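Local structure of Pab-dependent poly(a)-specific ribonuclease subunit PAN2 (Neurospora crassa, 4CZW) at residues 3-8 / 377-382; 40-45 / 97-102; 319-324 / 392-397; 412-417 / 434-439. The protein probably shortens the poly(A) tails of mRNA as catalytic subunit of the Pan2-Pan3 deadenylase, here as its ubiquitin-protease-like and exonuclease domains. All coordinates share one frame; numbering follows the deposited sequence.

Contact 1. Residues 3-8 / 377-382; sequences WSLRPE and ALTFNA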
loop_
_atom_site.group_PDB
_atom_site.type_symbol
_atom_site.label_atom_id
_atom_site.label_comp_id
_atom_site.label_asym_id
_atom_site.label_seq_id
_atom_site.Cartn_x
_atom_site.Cartn_y
_atom_site.Cartn_z
ATOM N N TRP A 3 2.579 17.287 22.265
ATOM C CA TRP A 3 1.236 17.502 21.730
ATOM C C TRP A 3 0.133 16.675 22.393
ATOM O O TRP A 3 -0.982 17.163 22.575
ATOM C CB TRP A 3 1.240 17.223 20.224
ATOM C CG TRP A 3 2.196 18.083 19.454
ATOM C CD1 TRP A 3 2.547 19.372 19.732
ATOM C CD2 TRP A 3 2.936 17.710 18.284
ATOM N NE1 TRP A 3 3.453 19.826 18.803
ATOM C CE2 TRP A 3 3.711 18.824 17.903
ATOM C CE3 TRP A 3 3.017 16.541 17.519
ATOM C CZ2 TRP A 3 4.554 18.805 16.791
ATOM C CZ3 TRP A 3 3.855 16.523 16.415
ATOM C CH2 TRP A 3 4.613 17.647 16.062
ATOM N N SER A 4 0.438 15.430 22.747
ATOM C CA SER A 4 -0.573 14.524 23.283
ATOM C C SER A 4 -1.064 14.913 24.676
ATOM O O SER A 4 -2.025 14.331 25.185
ATOM C CB SER A 4 -0.035 13.093 23.312
ATOM O OG SER A 4 0.154 12.596 21.998
ATOM N N LEU A 5 -0.406 15.890 25.290
ATOM C CA LEU A 5 -0.782 16.348 26.623
ATOM C C LEU A 5 -1.868 17.419 26.561
ATOM O O LEU A 5 -2.441 17.791 27.583
ATOM C CB LEU A 5 0.439 16.889 27.367
ATOM C CG LEU A 5 1.564 15.893 27.648
ATOM C CD1 LEU A 5 2.669 16.550 28.458
ATOM C CD2 LEU A 5 1.023 14.668 28.368
ATOM N N ARG A 6 -2.147 17.912 25.359
ATOM C CA ARG A 6 -3.162 18.943 25.172
ATOM C C ARG A 6 -4.570 18.370 25.327
ATOM O O ARG A 6 -4.824 17.226 24.952
ATOM C CB ARG A 6 -3.003 19.606 23.800
ATOM C CG ARG A 6 -1.606 20.158 23.505
ATOM C CD ARG A 6 -1.298 21.444 24.269
ATOM N NE ARG A 6 -0.958 21.193 25.667
ATOM C CZ ARG A 6 0.258 20.873 26.096
ATOM N NH1 ARG A 6 1.262 20.762 25.237
ATOM N NH2 ARG A 6 0.471 20.662 27.388
ATOM N N PRO A 7 -5.494 19.171 25.882
ATOM C CA PRO A 7 -6.876 18.726 26.104
ATOM C C PRO A 7 -7.627 18.477 24.801
ATOM O O PRO A 7 -8.625 17.757 24.792
ATOM C CB PRO A 7 -7.498 19.893 26.878
ATOM C CG PRO A 7 -6.675 21.078 26.499
ATOM C CD PRO A 7 -5.280 20.552 26.346
ATOM N N GLU A 8 -7.148 19.076 23.717
ATOM C CA GLU A 8 -7.739 18.874 22.402
ATOM C C GLU A 8 -6.653 18.555 21.387
ATOM O O GLU A 8 -5.476 18.824 21.624
ATOM C CB GLU A 8 -8.529 20.108 21.964
ATOM C CG GLU A 8 -9.792 20.355 22.770
ATOM C CD GLU A 8 -10.481 21.649 22.385
ATOM O OE1 GLU A 8 -9.781 22.596 21.970
ATOM O OE2 GLU A 8 -11.722 21.719 22.502
ATOM N N ALA A 377 4.847 9.379 20.864
ATOM C CA ALA A 377 4.313 8.245 20.119
ATOM C C ALA A 377 3.660 7.227 21.048
ATOM O O ALA A 377 2.768 6.482 20.638
ATOM C CB ALA A 377 5.413 7.586 19.305
ATOM N N LEU A 378 4.109 7.198 22.298
ATOM C CA LEU A 378 3.583 6.255 23.279
ATOM C C LEU A 378 2.736 6.962 24.333
ATOM O O LEU A 378 2.471 6.410 25.400
ATOM C CB LEU A 378 4.726 5.487 23.944
ATOM C CG LEU A 378 5.611 4.671 23.000
ATOM C CD1 LEU A 378 6.697 3.935 23.771
ATOM C CD2 LEU A 378 4.773 3.699 22.183
ATOM N N THR A 379 2.319 8.187 24.029
ATOM C CA THR A 379 1.435 8.937 24.914
ATOM C C THR A 379 0.028 8.982 24.332
ATOM O O THR A 379 -0.156 9.295 23.156
ATOM C CB THR A 379 1.937 10.375 25.141
ATOM O OG1 THR A 379 3.276 10.342 25.652
ATOM C CG2 THR A 379 1.041 11.106 26.132
ATOM N N PHE A 380 -0.964 8.667 25.157
ATOM C CA PHE A 380 -2.352 8.675 24.713
ATOM C C PHE A 380 -3.219 9.538 25.626
ATOM O O PHE A 380 -2.918 9.711 26.806
ATOM C CB PHE A 380 -2.897 7.247 24.643
ATOM C CG PHE A 380 -2.132 6.356 23.705
ATOM C CD1 PHE A 380 -2.312 6.454 22.335
ATOM C CD2 PHE A 380 -1.230 5.424 24.193
ATOM C CE1 PHE A 380 -1.609 5.638 21.468
ATOM C CE2 PHE A 380 -0.524 4.604 23.330
ATOM C CZ PHE A 380 -0.714 4.712 21.966
ATOM N N ASN A 381 -4.293 10.083 25.064
ATOM C CA ASN A 381 -5.161 11.002 25.785
ATOM C C ASN A 381 -6.600 10.498 25.790
ATOM O O ASN A 381 -7.176 10.232 24.737
ATOM C CB ASN A 381 -5.083 12.396 25.158
ATOM C CG ASN A 381 -5.662 13.479 26.052
ATOM O OD1 ASN A 381 -6.752 13.333 26.604
ATOM N ND2 ASN A 381 -4.931 14.577 26.196
ATOM N N ALA A 382 -7.180 10.381 26.981
ATOM C CA ALA A 382 -8.531 9.844 27.134
ATOM C C ALA A 382 -9.592 10.734 26.492
ATOM O O ALA A 382 -10.729 10.311 26.290
ATOM C CB ALA A 382 -8.847 9.639 28.608
HETATM O O HOH W 1 -5.038 16.842 28.087
#
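A short 3-10 turn at the N-terminus, residues 3-5, packs through Ser4 and Leu5 on Thr379 and Asn381, in the loop that joins helix 374-377 to strand 385-394 of the ubiquitin-protease-like part. The backbone bond from Arg6 N to Trp3 O closes the turn. Asn381 provides the polar link. Its CG stands anti to the backbone N (chi1 -165°), which brings the amide within reach of the carbonyls at the end of the turn. Asn381 ND2 donates to Ser4 O at 3.1 Å, nearly straight at 161° and close to the amide plane. Asn381 ND2 also gives a hydrogen to water 1, 3.0 Å away, and this water donates to Leu5 O at 2.8 Å. Ala383 N takes up the other end of the amide, OD1. A leucine in place of Asn381 would probably leave Ser4 O and the water without this donor and free the turn to shift. Ser4 OG has its partners outside the two segments, in Glu376 and Lys385, and Lys385 also reaches Thr379 O. The apolar part is small. Leu5 CD2 lies 4.2 Å from Thr379 CG2, and the same methyl meets Ser4 CB at 3.6 Å.

Contact 2. Residues 40-45 / 97-102; sequences GLENNI and GPSCHA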
loop_
_atom_site.group_PDB
_atom_site.type_symbol
_atom_site.label_atom_id
_atom_site.label_comp_id
_atom_site.label_asym_id
_atom_site.label_seq_id
_atom_site.Cartn_x
_atom_site.Cartn_y
_atom_site.Cartn_z
ATOM N N GLY A 40 3.594 10.793 2.856
ATOM C CA GLY A 40 2.305 10.476 3.442
ATOM C C GLY A 40 1.302 10.108 2.367
ATOM O O GLY A 40 1.641 10.074 1.183
ATOM N N LEU A 41 0.067 9.836 2.772
ATOM C CA LEU A 41 -0.976 9.453 1.826
ATOM C C LEU A 41 -2.106 10.476 1.795
ATOM O O LEU A 41 -2.562 10.944 2.837
ATOM C CB LEU A 41 -1.525 8.067 2.171
ATOM C CG LEU A 41 -0.545 6.903 2.013
ATOM C CD1 LEU A 41 -1.138 5.616 2.562
ATOM C CD2 LEU A 41 -0.153 6.729 0.553
ATOM N N GLU A 42 -2.554 10.816 0.591
ATOM C CA GLU A 42 -3.606 11.811 0.408
ATOM C C GLU A 42 -4.963 11.262 0.851
ATOM O O GLU A 42 -5.219 10.063 0.740
ATOM C CB GLU A 42 -3.650 12.264 -1.053
ATOM C CG GLU A 42 -2.323 12.823 -1.546
ATOM C CD GLU A 42 -2.305 13.087 -3.039
ATOM O OE1 GLU A 42 -3.368 12.959 -3.681
ATOM O OE2 GLU A 42 -1.224 13.422 -3.568
ATOM N N ASN A 43 -5.826 12.143 1.349
ATOM C CA ASN A 43 -7.062 11.721 2.004
ATOM C C ASN A 43 -8.351 12.135 1.297
ATOM O O ASN A 43 -9.409 12.203 1.925
ATOM C CB ASN A 43 -7.095 12.261 3.437
ATOM C CG ASN A 43 -6.918 13.768 3.497
ATOM O OD1 ASN A 43 -6.858 14.442 2.471
ATOM N ND2 ASN A 43 -6.838 14.303 4.710
ATOM N N ASN A 44 -8.269 12.412 0.000
ATOM C CA ASN A 44 -9.447 12.822 -0.754
ATOM C C ASN A 44 -10.020 11.674 -1.569
ATOM O O ASN A 44 -10.580 11.875 -2.646
ATOM C CB ASN A 44 -9.106 13.989 -1.670
ATOM C CG ASN A 44 -7.975 13.669 -2.627
ATOM O OD1 ASN A 44 -7.040 12.946 -2.283
ATOM N ND2 ASN A 44 -8.057 14.205 -3.838
ATOM N N ILE A 45 -9.866 10.466 -1.044
ATOM C CA ILE A 45 -10.289 9.261 -1.738
ATOM C C ILE A 45 -11.288 8.497 -0.878
ATOM O O ILE A 45 -11.259 8.588 0.348
ATOM C CB ILE A 45 -9.075 8.363 -2.077
ATOM C CG1 ILE A 45 -7.932 9.215 -2.637
ATOM C CG2 ILE A 45 -9.458 7.265 -3.059
ATOM C CD1 ILE A 45 -6.626 8.472 -2.793
ATOM N N GLY A 97 8.697 12.436 -3.583
ATOM C CA GLY A 97 7.865 13.575 -3.241
ATOM C C GLY A 97 7.330 13.501 -1.825
ATOM O O GLY A 97 7.603 12.544 -1.103
ATOM N N PRO A 98 6.560 14.521 -1.417
ATOM C CA PRO A 98 6.017 14.611 -0.058
ATOM C C PRO A 98 4.785 13.737 0.180
ATOM O O PRO A 98 4.459 13.463 1.335
ATOM C CB PRO A 98 5.655 16.092 0.068
ATOM C CG PRO A 98 5.324 16.502 -1.322
ATOM C CD PRO A 98 6.248 15.720 -2.217
ATOM N N SER A 99 4.111 13.306 -0.882
ATOM C CA SER A 99 2.875 12.548 -0.714
ATOM C C SER A 99 2.644 11.492 -1.790
ATOM O O SER A 99 3.082 11.634 -2.932
ATOM C CB SER A 99 1.676 13.500 -0.681
ATOM O OG SER A 99 1.465 14.102 -1.946
ATOM N N CYS A 100 1.949 10.429 -1.401
ATOM C CA CYS A 100 1.482 9.410 -2.331
ATOM C C CYS A 100 -0.027 9.266 -2.177
ATOM O O CYS A 100 -0.644 9.978 -1.386
ATOM C CB CYS A 100 2.178 8.070 -2.078
ATOM S SG CYS A 100 3.965 8.069 -2.358
ATOM N N HIS A 101 -0.622 8.351 -2.936
ATOM C CA HIS A 101 -2.038 8.044 -2.773
ATOM C C HIS A 101 -2.330 6.615 -3.220
ATOM O O HIS A 101 -1.686 6.096 -4.132
ATOM C CB HIS A 101 -2.909 9.042 -3.543
ATOM C CG HIS A 101 -2.797 8.931 -5.032
ATOM N ND1 HIS A 101 -3.720 8.254 -5.799
ATOM C CD2 HIS A 101 -1.875 9.421 -5.896
ATOM C CE1 HIS A 101 -3.371 8.328 -7.071
ATOM N NE2 HIS A 101 -2.256 9.030 -7.158
ATOM N N ALA A 102 -3.297 5.983 -2.564
ATOM C CA ALA A 102 -3.615 4.585 -2.829
ATOM C C ALA A 102 -4.973 4.436 -3.507
ATOM O O ALA A 102 -5.808 3.645 -3.070
ATOM C CB ALA A 102 -3.580 3.783 -1.536
HETATM O O HOH W 2 0.375 11.606 -4.692
#
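Glu42 OE2 is held by several groups. Water 2 donates to Glu42 OE2 at 2.7 Å, Arg556 forms a salt bridge with it, and Ser99 OG lies 3.2 Å from OE2. The water also donates to Ser99 O at 3.2 Å, so it ties the carboxylate to the backbone of the 97-102 segment. CG of Glu42 stands anti to its own carbonyl carbon (chi1 -57°), and the extended chain beyond it runs alongside residues 99-101. An alanine here would probably leave Arg556 without its carboxylate and the water without one of its acceptors. Arg556 is in helix 551-558 of the exonuclease part, so the contact reaches across to that domain.

The backbones form a two-stranded parallel sheet, 40-41 with 99-100, and the chain between them is largely helical. Residues 40-45 are probably the counterpart, judged by sequence, of the start of the Cys box of ubiquitin-specific proteases. Ser48 probably takes the place of the cysteine of active relatives, consistent with the predicted inactivity of this domain. Cys100 N donates to Gly40 O at 2.6 Å, almost straight. Cys100 O accepts from Glu42 N at 2.9 Å. Gly40 N donates to Pro98 O at 3.2 Å.

Leu41 and Cys100 share one face of the sheet, with Leu41 CD2 3.8 Å from Cys100 CB. Leu92 of helix 81-94 touches both. Further along, Ile45 lies roughly perpendicular to His101, and Ile45 CD1 meets His101 CB at 3.8 Å. ND1 of His101 bonds Thr103 OG1, and its backbone O accepts from Asn559.

Contact 3. Residues 319-324 / 392-397; sequences NITVYS and FQVKAA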
loop_
_atom_site.group_PDB
_atom_site.type_symbol
_atom_site.label_atom_id
_atom_site.label_comp_id
_atom_site.label_asym_id
_atom_site.label_seq_id
_atom_site.Cartn_x
_atom_site.Cartn_y
_atom_site.Cartn_z
ATOM N N ASN A 319 11.624 -20.297 25.958
ATOM C CA ASN A 319 10.878 -19.856 24.785
ATOM C C ASN A 319 10.391 -18.423 24.948
ATOM O O ASN A 319 9.239 -18.183 25.290
ATOM C CB ASN A 319 9.701 -20.801 24.515
ATOM C CG ASN A 319 8.728 -20.255 23.475
ATOM O OD1 ASN A 319 7.533 -20.109 23.743
ATOM N ND2 ASN A 319 9.243 -19.920 22.298
ATOM N N ILE A 320 11.285 -17.466 24.725
ATOM C CA ILE A 320 10.901 -16.059 24.778
ATOM C C ILE A 320 11.148 -15.353 23.447
ATOM O O ILE A 320 12.255 -14.896 23.164
ATOM C CB ILE A 320 11.644 -15.300 25.890
ATOM C CG1 ILE A 320 11.515 -16.040 27.223
ATOM C CG2 ILE A 320 11.081 -13.896 26.022
ATOM C CD1 ILE A 320 12.181 -15.324 28.385
ATOM N N THR A 321 10.101 -15.277 22.633
ATOM C CA THR A 321 10.173 -14.588 21.354
ATOM C C THR A 321 9.935 -13.100 21.558
ATOM O O THR A 321 8.818 -12.682 21.872
ATOM C CB THR A 321 9.144 -15.132 20.350
ATOM O OG1 THR A 321 9.288 -16.553 20.229
ATOM C CG2 THR A 321 9.343 -14.485 18.989
ATOM N N VAL A 322 10.991 -12.309 21.390
ATOM C CA VAL A 322 10.920 -10.869 21.596
ATOM C C VAL A 322 10.277 -10.165 20.404
ATOM O O VAL A 322 10.720 -10.316 19.266
ATOM C CB VAL A 322 12.319 -10.278 21.845
ATOM C CG1 VAL A 322 12.255 -8.759 21.946
ATOM C CG2 VAL A 322 12.929 -10.877 23.105
ATOM N N TYR A 323 9.224 -9.402 20.676
ATOM C CA TYR A 323 8.531 -8.648 19.637
ATOM C C TYR A 323 8.832 -7.158 19.756
ATOM O O TYR A 323 8.934 -6.623 20.859
ATOM C CB TYR A 323 7.021 -8.889 19.712
ATOM C CG TYR A 323 6.581 -10.228 19.161
ATOM C CD1 TYR A 323 6.714 -11.390 19.911
ATOM C CD2 TYR A 323 6.023 -10.328 17.892
ATOM C CE1 TYR A 323 6.310 -12.614 19.410
ATOM C CE2 TYR A 323 5.617 -11.547 17.384
ATOM C CZ TYR A 323 5.763 -12.686 18.147
ATOM O OH TYR A 323 5.359 -13.900 17.642
ATOM N N SER A 324 8.978 -6.495 18.614
ATOM C CA SER A 324 9.212 -5.058 18.593
ATOM C C SER A 324 7.967 -4.323 18.114
ATOM O O SER A 324 7.283 -4.773 17.197
ATOM C CB SER A 324 10.406 -4.714 17.700
ATOM O OG SER A 324 11.607 -5.246 18.231
ATOM N N PHE A 392 2.903 -5.451 16.228
ATOM C CA PHE A 392 4.184 -5.993 16.665
ATOM C C PHE A 392 4.740 -6.952 15.619
ATOM O O PHE A 392 3.984 -7.594 14.890
ATOM C CB PHE A 392 4.047 -6.723 18.003
ATOM C CG PHE A 392 3.932 -5.813 19.192
ATOM C CD1 PHE A 392 5.067 -5.338 19.830
ATOM C CD2 PHE A 392 2.691 -5.448 19.683
ATOM C CE1 PHE A 392 4.964 -4.507 20.929
ATOM C CE2 PHE A 392 2.582 -4.617 20.783
ATOM C CZ PHE A 392 3.720 -4.145 21.405
ATOM N N GLN A 393 6.063 -7.040 15.545
ATOM C CA GLN A 393 6.710 -8.077 14.753
ATOM C C GLN A 393 7.916 -8.595 15.523
ATOM O O GLN A 393 8.423 -7.916 16.416
ATOM C CB GLN A 393 7.130 -7.554 13.376
ATOM C CG GLN A 393 8.481 -6.858 13.348
ATOM C CD GLN A 393 9.094 -6.838 11.960
ATOM O OE1 GLN A 393 8.443 -7.194 10.977
ATOM N NE2 GLN A 393 10.353 -6.427 11.875
ATOM N N VAL A 394 8.363 -9.800 15.186
ATOM C CA VAL A 394 9.508 -10.398 15.863
ATOM C C VAL A 394 10.753 -9.533 15.667
ATOM O O VAL A 394 11.037 -9.076 14.560
ATOM C CB VAL A 394 9.771 -11.836 15.368
ATOM C CG1 VAL A 394 8.684 -12.770 15.872
ATOM C CG2 VAL A 394 9.846 -11.885 13.851
ATOM N N LYS A 395 11.477 -9.300 16.757
ATOM C CA LYS A 395 12.628 -8.401 16.748
ATOM C C LYS A 395 13.736 -8.905 15.829
ATOM O O LYS A 395 14.529 -8.120 15.309
ATOM C CB LYS A 395 13.165 -8.215 18.169
ATOM C CG LYS A 395 14.254 -7.159 18.294
ATOM C CD LYS A 395 14.693 -6.982 19.737
ATOM C CE LYS A 395 15.756 -5.902 19.861
ATOM N NZ LYS A 395 16.157 -5.680 21.278
ATOM N N ALA A 396 13.780 -10.218 15.624
ATOM C CA ALA A 396 14.776 -10.822 14.748
ATOM C C ALA A 396 14.556 -10.420 13.292
ATOM O O ALA A 396 15.461 -10.531 12.465
ATOM C CB ALA A 396 14.752 -12.336 14.889
ATOM N N ALA A 397 13.350 -9.952 12.985
ATOM C CA ALA A 397 13.002 -9.560 11.624
ATOM C C ALA A 397 13.277 -8.082 11.367
ATOM O O ALA A 397 13.116 -7.602 10.245
ATOM C CB ALA A 397 11.544 -9.880 11.342
HETATM O O HOH W 3 12.416 -12.441 17.865
#
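Tyr323 and Val394 form the tightly packed side of this contact. Val394 CG1 sits over one face of the Tyr323 ring, 4.0 Å from its centroid, in a CH-pi contact offset toward the rim. Thr321 CG2 meets the same methyl at 3.6 Å. Val394 also touches Leu62 of helix 61-71. Tyr323 CB packs against Phe392 CD1 at 4.1 Å. Leu267 touches both aromatic side chains, and the Tyr323 hydroxyl bonds Pro264 O.

The other side is looser and lies nearer solvent. With CG anti to the backbone N (chi1 -173°), the extended Lys395 chain runs beside Val322, CD 3.7 Å from Val322 CG1, and ends in a salt bridge to Glu291. Ser324 OG lies against Lys395 CG and bonds Asn398. Water 3 donates to Val322 O, which also accepts from Lys395 N at 2.8 Å.

Ser324 and Gln393 are a hydrogen-bonded pair: Ser324 N donates to Gln393 O at 2.7 Å, and Gln393 N to Ser324 O at 3.1 Å. Tyr323 and Val394 are the neighbouring non-hydrogen-bonded pair. This antiparallel pairing of strands 321-334 and 385-394 belongs to the large mixed sheet, probably the counterpart of the palm of ubiquitin-specific proteases.

Contact 4. Residues 412-417 / 434-439; sequences SVLFRD and EIPGPD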
loop_
_atom_site.group_PDB
_atom_site.type_symbol
_atom_site.label_atom_id
_atom_site.label_comp_id
_atom_site.label_asym_id
_atom_site.label_seq_id
_atom_site.Cartn_x
_atom_site.Cartn_y
_atom_site.Cartn_z
ATOM N N SER A 412 6.825 -11.703 -17.695
ATOM C CA SER A 412 6.007 -12.410 -18.678
ATOM C C SER A 412 4.801 -11.599 -19.153
ATOM O O SER A 412 4.274 -11.842 -20.238
ATOM C CB SER A 412 5.531 -13.744 -18.102
ATOM O OG SER A 412 4.735 -13.546 -16.946
ATOM N N VAL A 413 4.371 -10.638 -18.342
ATOM C CA VAL A 413 3.204 -9.826 -18.666
ATOM C C VAL A 413 3.487 -8.904 -19.856
ATOM O O VAL A 413 2.570 -8.487 -20.566
ATOM C CB VAL A 413 2.748 -8.989 -17.442
ATOM C CG1 VAL A 413 3.804 -7.957 -17.067
ATOM C CG2 VAL A 413 1.402 -8.323 -17.703
ATOM N N LEU A 414 4.763 -8.608 -20.082
ATOM C CA LEU A 414 5.163 -7.715 -21.165
ATOM C C LEU A 414 5.132 -8.407 -22.524
ATOM O O LEU A 414 4.985 -7.753 -23.557
ATOM C CB LEU A 414 6.566 -7.159 -20.904
ATOM C CG LEU A 414 6.763 -6.289 -19.663
ATOM C CD1 LEU A 414 8.222 -5.885 -19.519
ATOM C CD2 LEU A 414 5.869 -5.059 -19.720
ATOM N N PHE A 415 5.269 -9.728 -22.523
ATOM C CA PHE A 415 5.403 -10.480 -23.767
ATOM C C PHE A 415 4.163 -11.303 -24.107
ATOM O O PHE A 415 4.038 -11.813 -25.220
ATOM C CB PHE A 415 6.624 -11.401 -23.693
ATOM C CG PHE A 415 7.880 -10.711 -23.241
ATOM C CD1 PHE A 415 8.610 -9.925 -24.116
ATOM C CD2 PHE A 415 8.333 -10.852 -21.939
ATOM C CE1 PHE A 415 9.767 -9.291 -23.703
ATOM C CE2 PHE A 415 9.489 -10.220 -21.519
ATOM C CZ PHE A 415 10.206 -9.439 -22.402
ATOM N N ARG A 416 3.248 -11.431 -23.151
ATOM C CA ARG A 416 2.066 -12.268 -23.337
ATOM C C ARG A 416 1.054 -11.629 -24.286
ATOM O O ARG A 416 0.825 -10.421 -24.244
ATOM C CB ARG A 416 1.404 -12.562 -21.988
ATOM C CG ARG A 416 0.218 -13.512 -22.074
ATOM C CD ARG A 416 -0.294 -13.909 -20.697
ATOM N NE ARG A 416 0.694 -14.675 -19.942
ATOM C CZ ARG A 416 1.454 -14.168 -18.976
ATOM N NH1 ARG A 416 1.339 -12.890 -18.642
ATOM N NH2 ARG A 416 2.327 -14.939 -18.343
ATOM N N ASP A 417 0.454 -12.453 -25.141
ATOM C CA ASP A 417 -0.555 -11.984 -26.085
ATOM C C ASP A 417 -1.896 -12.672 -25.851
ATOM O O ASP A 417 -2.017 -13.887 -26.009
ATOM C CB ASP A 417 -0.092 -12.218 -27.525
ATOM C CG ASP A 417 -1.080 -11.687 -28.548
ATOM O OD1 ASP A 417 -1.836 -10.749 -28.219
ATOM O OD2 ASP A 417 -1.098 -12.206 -29.684
ATOM N N GLU A 434 14.232 -7.967 -27.314
ATOM C CA GLU A 434 13.758 -6.710 -26.744
ATOM C C GLU A 434 13.431 -6.816 -25.257
ATOM O O GLU A 434 12.300 -6.558 -24.844
ATOM C CB GLU A 434 12.529 -6.215 -27.509
ATOM C CG GLU A 434 12.826 -5.760 -28.929
ATOM C CD GLU A 434 11.593 -5.246 -29.648
ATOM O OE1 GLU A 434 10.527 -5.883 -29.531
ATOM O OE2 GLU A 434 11.693 -4.206 -30.333
ATOM N N ILE A 435 14.422 -7.191 -24.456
ATOM C CA ILE A 435 14.251 -7.241 -23.008
ATOM C C ILE A 435 14.632 -5.902 -22.382
ATOM O O ILE A 435 15.795 -5.501 -22.428
ATOM C CB ILE A 435 15.091 -8.362 -22.369
ATOM C CG1 ILE A 435 14.635 -9.728 -22.886
ATOM C CG2 ILE A 435 14.988 -8.307 -20.853
ATOM C CD1 ILE A 435 15.363 -10.895 -22.256
ATOM N N PRO A 436 13.644 -5.207 -21.799
ATOM C CA PRO A 436 13.829 -3.877 -21.205
ATOM C C PRO A 436 14.843 -3.866 -20.063
ATOM O O PRO A 436 14.922 -4.822 -19.291
ATOM C CB PRO A 436 12.429 -3.527 -20.688
ATOM C CG PRO A 436 11.502 -4.373 -21.488
ATOM C CD PRO A 436 12.242 -5.651 -21.722
ATOM N N GLY A 437 15.609 -2.785 -19.965
ATOM C CA GLY A 437 16.605 -2.638 -18.920
ATOM C C GLY A 437 16.805 -1.186 -18.531
ATOM O O GLY A 437 16.026 -0.322 -18.931
ATOM N N PRO A 438 17.855 -0.911 -17.741
ATOM C CA PRO A 438 18.176 0.446 -17.277
ATOM C C PRO A 438 18.530 1.403 -18.414
ATOM O O PRO A 438 18.350 2.613 -18.275
ATOM C CB PRO A 438 19.386 0.225 -16.362
ATOM C CG PRO A 438 19.303 -1.208 -15.954
ATOM C CD PRO A 438 18.744 -1.920 -17.145
ATOM N N ASP A 439 19.026 0.865 -19.524
ATOM C CA ASP A 439 19.420 1.687 -20.663
ATOM C C ASP A 439 18.250 1.939 -21.608
ATOM O O ASP A 439 18.300 2.839 -22.447
ATOM C CB ASP A 439 20.570 1.026 -21.425
ATOM C CG ASP A 439 21.806 0.839 -20.568
ATOM O OD1 ASP A 439 22.050 1.683 -19.679
ATOM O OD2 ASP A 439 22.535 -0.153 -20.783
#
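Leu414 and Phe415, on the weakly bonded helical turn 412-415, rest against residues 434-436. That second segment leads into strand 441-451 of the RNase H-like exonuclease fold. The contact therefore lays the chain that follows the ubiquitin-protease-like part on the approach to the nuclease sheet.

The apolar contacts are few and light. Leu414 and Pro436 pass one another running opposite ways, with Leu414 CD1 4.1 Å from Pro436 CG. Phe415 reaches over with CZ, which lies 4.4 Å from Pro436 CD and 4.5 Å from Ile435 CG1. CG of Phe415 is anti to its carbonyl carbon (chi1 -50°), and the ring is carried toward the 434-436 loop. Leu414 CB sits over one face of that ring, offset toward the rim. Leu414 also packs on Lys535, Val538 and Leu539 of helix 529-541, and Pro436 touches Cys544. Both segments are in this way set against the nuclease domain.

No hydrogen bond joins the two segments. The nearest polar approach is Glu434 O, which lies in the plane of the Phe415 ring at its edge, 3.9 Å from CE1. The Glu434 carboxylate turns elsewhere, to salt bridges with Arg481 and Arg486.

Other polar bonds stay within the first segment. Ser412 O accepts from Phe415 N at 3.3 Å and more weakly from Arg416 N. Ser412 OG is bonded to Asp410 and also accepts from Arg416 NH2 at 3.1 Å, 20° out of the guanidinium plane.

Overall arrangement
Contacts 1, 2 and 3 belong to the ubiquitin-protease-like part, while contact 4 lies where the chain passes into the exonuclease. Contacts 1 and 3 both use strand 385-394 or the loop before it; their segments alternate along the chain, and their nearest atoms are about 8 Å apart. Contact 2 is nested inside the loop closed by contact 1, with centres 25 Å apart. It is linked to the nuclease through Arg556 and Asn559, and the His101 side chain is about 11 Å from that of Asp554, a probable catalytic metal ligand. Contacts 1 and 4 lie on opposite sides of the chain's centre, with centres 51 Å apart.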